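Local coordinates for protein transcription termination factor NusA (PDB 4MTN) that probably takes part in both transcription termination and antitermination, binding nascent RNA and the core of RNA polymerase, at residues E192-I197 against V212-S217; R207-V212 against R300-L305. One frame throughout, in Å; residues are numbered along the deposited sequence.

Overall arrangement
Both contacts use strand 207-214, the middle strand of the KH-domain sheet, but one pairs it edge to edge with a neighbouring strand and the other packs a helix on one of its faces. Contact 1 (192-197 against 212-217) is an antiparallel hairpin pairing near the open ends of its strands; it is only partly buried and combines backbone hydrogen bonds with a row of aliphatic side chains. Contact 2 (207-212 against 300-305) is buried and sets the strand against helix 297-306, met by aliphatic side chains and the methylene chains of two basic residues. The centres of contact 1 and contact 2 lie about 18 Å apart. Val-212 belongs to both ranges but packs across contact 1 alone.

Contact 1: E192-I197 against V212-S217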
loop_
_atom_site.group_PDB
_atom_site.type_symbol
_atom_site.label_atom_id
_atom_site.label_comp_id
_atom_site.label_asym_id
_atom_site.label_seq_id
_atom_site.Cartn_x
_atom_site.Cartn_y
_atom_site.Cartn_z
ATOM N N GLU A 192 -6.160 11.365 20.784
ATOM C CA GLU A 192 -7.302 12.035 21.399
ATOM C C GLU A 192 -8.104 12.781 20.337
ATOM O O GLU A 192 -9.039 13.516 20.658
ATOM C CB GLU A 192 -6.852 12.997 22.501
ATOM C CG GLU A 192 -6.292 12.317 23.746
ATOM C CD GLU A 192 -7.364 11.685 24.612
ATOM O OE1 GLU A 192 -8.563 11.921 24.354
ATOM O OE2 GLU A 192 -7.004 10.951 25.557
ATOM N N ARG A 193 -7.692 12.607 19.081
ATOM C CA ARG A 193 -8.411 13.097 17.901
ATOM C C ARG A 193 -8.325 14.614 17.710
ATOM O O ARG A 193 -8.854 15.144 16.732
ATOM C CB ARG A 193 -9.881 12.664 17.945
ATOM C CG ARG A 193 -10.083 11.158 17.983
ATOM C CD ARG A 193 -11.556 10.798 17.869
ATOM N NE ARG A 193 -12.168 11.406 16.691
ATOM C CZ ARG A 193 -12.111 10.887 15.469
ATOM N NH1 ARG A 193 -11.469 9.746 15.261
ATOM N NH2 ARG A 193 -12.694 11.510 14.455
ATOM N N ILE A 194 -7.672 15.304 18.641
ATOM C CA ILE A 194 -7.481 16.750 18.534
ATOM C C ILE A 194 -6.738 17.120 17.249
ATOM O O ILE A 194 -7.149 18.022 16.519
ATOM C CB ILE A 194 -6.706 17.308 19.743
ATOM C CG1 ILE A 194 -7.456 17.007 21.043
ATOM C CG2 ILE A 194 -6.480 18.805 19.591
ATOM C CD1 ILE A 194 -6.805 17.601 22.276
ATOM N N ILE A 195 -5.644 16.412 16.979
ATOM C CA ILE A 195 -4.879 16.606 15.752
ATOM C C ILE A 195 -5.111 15.436 14.798
ATOM O O ILE A 195 -5.093 14.278 15.214
ATOM C CB ILE A 195 -3.367 16.748 16.039
ATOM C CG1 ILE A 195 -3.114 17.899 17.011
ATOM C CG2 ILE A 195 -2.589 16.965 14.751
ATOM C CD1 ILE A 195 -3.581 19.244 16.500
ATOM N N GLU A 196 -5.337 15.740 13.524
ATOM C CA GLU A 196 -5.577 14.702 12.526
ATOM C C GLU A 196 -4.449 14.622 11.502
ATOM O O GLU A 196 -3.876 15.639 11.114
ATOM C CB GLU A 196 -6.907 14.947 11.810
ATOM C CG GLU A 196 -8.125 14.845 12.713
ATOM C CD GLU A 196 -9.420 15.117 11.975
ATOM O OE1 GLU A 196 -9.367 15.375 10.753
ATOM O OE2 GLU A 196 -10.491 15.076 12.616
ATOM N N ILE A 197 -4.135 13.405 11.066
ATOM C CA ILE A 197 -3.134 13.210 10.025
ATOM C C ILE A 197 -3.821 13.139 8.669
ATOM O O ILE A 197 -4.519 12.171 8.367
ATOM C CB ILE A 197 -2.314 11.927 10.255
ATOM C CG1 ILE A 197 -1.647 11.960 11.633
ATOM C CG2 ILE A 197 -1.276 11.754 9.162
ATOM C CD1 ILE A 197 -0.976 10.662 12.013
ATOM N N VAL A 212 -0.429 17.510 8.812
ATOM C CA VAL A 212 -1.428 17.446 9.875
ATOM C C VAL A 212 -2.323 18.685 9.901
ATOM O O VAL A 212 -1.974 19.729 9.350
ATOM C CB VAL A 212 -0.764 17.285 11.256
ATOM C CG1 VAL A 212 0.014 15.979 11.325
ATOM C CG2 VAL A 212 0.146 18.469 11.552
ATOM N N SER A 213 -3.479 18.559 10.545
ATOM C CA SER A 213 -4.420 19.668 10.656
ATOM C C SER A 213 -5.242 19.572 11.937
ATOM O O SER A 213 -5.291 18.521 12.578
ATOM C CB SER A 213 -5.352 19.707 9.444
ATOM O OG SER A 213 -6.310 18.666 9.507
ATOM N N CYS A 214 -5.880 20.678 12.307
ATOM C CA CYS A 214 -6.732 20.715 13.489
ATOM C C CYS A 214 -8.043 21.436 13.196
ATOM O O CYS A 214 -8.073 22.399 12.428
ATOM C CB CYS A 214 -6.010 21.395 14.652
ATOM S SG CYS A 214 -6.966 21.443 16.184
ATOM N N ALA A 215 -9.124 20.962 13.811
ATOM C CA ALA A 215 -10.442 21.563 13.633
ATOM C C ALA A 215 -10.459 22.996 14.151
ATOM O O ALA A 215 -11.053 23.884 13.538
ATOM C CB ALA A 215 -11.503 20.732 14.335
ATOM N N ASP A 216 -9.804 23.211 15.286
ATOM C CA ASP A 216 -9.671 24.544 15.854
ATOM C C ASP A 216 -8.674 25.353 15.028
ATOM O O ASP A 216 -7.538 24.929 14.823
ATOM C CB ASP A 216 -9.225 24.460 17.315
ATOM C CG ASP A 216 -9.457 25.752 18.077
ATOM O OD1 ASP A 216 -9.481 26.830 17.447
ATOM O OD2 ASP A 216 -9.610 25.688 19.315
ATOM N N SER A 217 -9.107 26.518 14.557
ATOM C CA SER A 217 -8.271 27.356 13.706
ATOM C C SER A 217 -7.204 28.093 14.511
ATOM O O SER A 217 -6.168 28.484 13.973
ATOM C CB SER A 217 -9.132 28.358 12.934
ATOM O OG SER A 217 -9.927 29.135 13.813
#
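Ile-195 leans across to Val-212 and Cys-214 where strands 195-203 and 207-214, the beta hairpin of a KH domain, come together at their open ends. The axes of 195-197 and 212-214 run at 146°, in keeping with the antiparallel pairing that the two reciprocal bonds of Glu-196 and Ser-213 establish. These two residues form the hydrogen-bonded pair. Glu-196 N donates to Ser-213 O over 2.9 Å, and the bond is almost straight at 176°. Ser-213 N returns a bond to Glu-196 O at 3.0 Å, and Val-212 CA adds a CA-H...O contact to the same oxygen.

Side chains alternate about this pair. Ile-195, Ile-197, Val-212 and Cys-214 lie on one face, Glu-196 and Ser-213 on the other, where Ser-213 OG is hydrogen-bonded to Arg-198. The two branches of Ile-195 have separate targets. Its CG2, anti to the backbone N, meets Val-212 CB at 4.0 Å, and these two side chains cross obliquely. On the other branch, a chi2 of -60° folds the chain so that CD1 comes to 3.7 Å from Cys-214 CB. Ile-195 also packs on Pro-221, Ala-224 and Cys-225 of helix 221-226, and Val-212 shares Pro-221, so helix 221-226 covers this part of the apolar face. Replacing Ile-195 with an alanine would remove both reaching branches and would probably open a gap between the strand pair and helix 221-226, taking from Cys-214 CB its contact with CD1. In the non-hydrogen-bonded pair Ile-197 and Val-212, whose CA atoms lie 4.6 Å apart, the side chains touch more lightly, Ile-197 CG1 standing 4.4 Å from Val-212 CG1.

Contact 2: R207-V212 against R300-L305; sequences RTKVAV and RLASKL
Part of what is probably the junction between the two KH repeats of NusA is formed where Arg-207, Lys-209 and Ala-211 of the central strand of a KH-domain sheet pack on Leu-301 and Leu-305 of helix 297-306, which follows a GxxG sequence, as in KH domains. Strand and helix segments pass at 8.7 Å between axes, their directions 35° apart. The three strand residues point toward the helix in the every-second-residue rhythm of a strand, while Leu-301 and Leu-305 answer from one side of the helix, a turn apart.

At one end the chain of Arg-207 and that of Leu-301 cross at about a right angle, with Leu-301 CD1 3.7 Å from Arg-207 CG. The methylenes of Lys-209 then run over the base of Leu-301, where Lys-209 CD lies 3.7 Å from Leu-301 CB. A bend at chi4 (-62°) turns the ammonium group aside to a salt bridge with Glu-246, whose other oxygen takes NH1 of Arg-207; one carboxylate is thus shared by both basic groups. Leu-305 spreads its two methyls at the far end. Its CD2 reaches Lys-209 CB at 4.0 Å, and its CD1 lies 4.0 Å from Ala-211 CB.

Arg-207 NE is hydrogen-bonded to Gln-297 at the start of the same helix. Strand 207-214 runs between strands 195-203 and 244-249, and both flanking strands help to receive the helix: Leu-301 touches Glu-203 and Leu-305 packs on Val-248, while helix 221-226 covers Val-212 on the opposite face of the sheet.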
loop_
_atom_site.group_PDB
_atom_site.type_symbol
_atom_site.label_atom_id
_atom_site.label_comp_id
_atom_site.label_asym_id
_atom_site.label_seq_id
_atom_site.Cartn_x
_atom_site.Cartn_y
_atom_site.Cartn_z
ATOM N N ARG A 207 13.074 8.723 5.085
ATOM C CA ARG A 207 12.361 9.971 5.344
ATOM C C ARG A 207 10.849 9.855 5.165
ATOM O O ARG A 207 10.370 9.169 4.263
ATOM C CB ARG A 207 12.905 11.076 4.438
ATOM C CG ARG A 207 12.440 12.475 4.809
ATOM C CD ARG A 207 13.214 13.532 4.039
ATOM N NE ARG A 207 14.649 13.448 4.292
ATOM C CZ ARG A 207 15.266 14.046 5.308
ATOM N NH1 ARG A 207 14.573 14.775 6.172
ATOM N NH2 ARG A 207 16.577 13.915 5.460
ATOM N N THR A 208 10.107 10.545 6.029
ATOM C CA THR A 208 8.649 10.580 5.953
ATOM C C THR A 208 8.108 11.993 6.163
ATOM O O THR A 208 8.405 12.633 7.172
ATOM C CB THR A 208 8.006 9.646 6.996
ATOM O OG1 THR A 208 8.475 8.307 6.801
ATOM C CG2 THR A 208 6.491 9.668 6.868
ATOM N N LYS A 209 7.314 12.474 5.211
ATOM C CA LYS A 209 6.655 13.770 5.345
ATOM C C LYS A 209 5.226 13.604 5.858
ATOM O O LYS A 209 4.440 12.844 5.293
ATOM C CB LYS A 209 6.649 14.519 4.009
ATOM C CG LYS A 209 7.996 15.100 3.603
ATOM C CD LYS A 209 7.890 15.863 2.288
ATOM C CE LYS A 209 9.223 16.476 1.885
ATOM N NZ LYS A 209 9.708 17.469 2.883
ATOM N N VAL A 210 4.897 14.322 6.929
ATOM C CA VAL A 210 3.584 14.218 7.559
ATOM C C VAL A 210 2.827 15.542 7.525
ATOM O O VAL A 210 3.300 16.550 8.048
ATOM C CB VAL A 210 3.696 13.765 9.028
ATOM C CG1 VAL A 210 2.312 13.491 9.606
ATOM C CG2 VAL A 210 4.589 12.540 9.145
ATOM N N ALA A 211 1.647 15.532 6.913
ATOM C CA ALA A 211 0.799 16.718 6.873
ATOM C C ALA A 211 -0.354 16.582 7.863
ATOM O O ALA A 211 -1.161 15.657 7.764
ATOM C CB ALA A 211 0.272 16.949 5.468
ATOM N N VAL A 212 -0.429 17.510 8.812
ATOM C CA VAL A 212 -1.428 17.446 9.875
ATOM C C VAL A 212 -2.323 18.685 9.901
ATOM O O VAL A 212 -1.974 19.729 9.350
ATOM C CB VAL A 212 -0.764 17.285 11.256
ATOM C CG1 VAL A 212 0.014 15.979 11.325
ATOM C CG2 VAL A 212 0.146 18.469 11.552
ATOM N N ARG A 300 10.159 14.283 -4.523
ATOM C CA ARG A 300 9.495 12.991 -4.658
ATOM C C ARG A 300 8.484 12.764 -3.539
ATOM O O ARG A 300 7.349 12.358 -3.788
ATOM C CB ARG A 300 10.535 11.867 -4.664
ATOM C CG ARG A 300 10.028 10.525 -5.158
ATOM C CD ARG A 300 11.100 9.464 -4.980
ATOM N NE ARG A 300 12.424 9.985 -5.305
ATOM C CZ ARG A 300 13.565 9.430 -4.907
ATOM N NH1 ARG A 300 13.546 8.333 -4.163
ATOM N NH2 ARG A 300 14.724 9.974 -5.249
ATOM N N LEU A 301 8.904 13.034 -2.306
ATOM C CA LEU A 301 8.024 12.901 -1.151
ATOM C C LEU A 301 6.960 13.993 -1.141
ATOM O O LEU A 301 5.814 13.752 -0.763
ATOM C CB LEU A 301 8.832 12.942 0.148
ATOM C CG LEU A 301 9.714 11.725 0.430
ATOM C CD1 LEU A 301 10.523 11.929 1.701
ATOM C CD2 LEU A 301 8.866 10.466 0.528
ATOM N N ALA A 302 7.345 15.193 -1.563
ATOM C CA ALA A 302 6.421 16.318 -1.620
ATOM C C ALA A 302 5.318 16.065 -2.642
ATOM O O ALA A 302 4.198 16.553 -2.496
ATOM C CB ALA A 302 7.164 17.599 -1.949
ATOM N N SER A 303 5.645 15.295 -3.675
ATOM C CA SER A 303 4.678 14.944 -4.709
ATOM C C SER A 303 3.633 13.969 -4.174
ATOM O O SER A 303 2.435 14.153 -4.394
ATOM C CB SER A 303 5.386 14.346 -5.924
ATOM O OG SER A 303 6.253 15.293 -6.523
ATOM N N LYS A 304 4.093 12.934 -3.475
ATOM C CA LYS A 304 3.195 11.968 -2.850
ATOM C C LYS A 304 2.273 12.640 -1.838
ATOM O O LYS A 304 1.080 12.346 -1.777
ATOM C CB LYS A 304 3.984 10.857 -2.153
ATOM C CG LYS A 304 4.546 9.783 -3.063
ATOM C CD LYS A 304 4.729 8.483 -2.287
ATOM C CE LYS A 304 5.659 7.519 -3.002
ATOM N NZ LYS A 304 7.079 7.958 -2.913
ATOM N N LEU A 305 2.844 13.540 -1.043
ATOM C CA LEU A 305 2.106 14.219 0.016
ATOM C C LEU A 305 0.998 15.104 -0.548
ATOM O O LEU A 305 -0.132 15.089 -0.058
ATOM C CB LEU A 305 3.059 15.058 0.871
ATOM C CG LEU A 305 2.511 15.568 2.203
ATOM C CD1 LEU A 305 2.315 14.413 3.168
ATOM C CD2 LEU A 305 3.436 16.618 2.794
#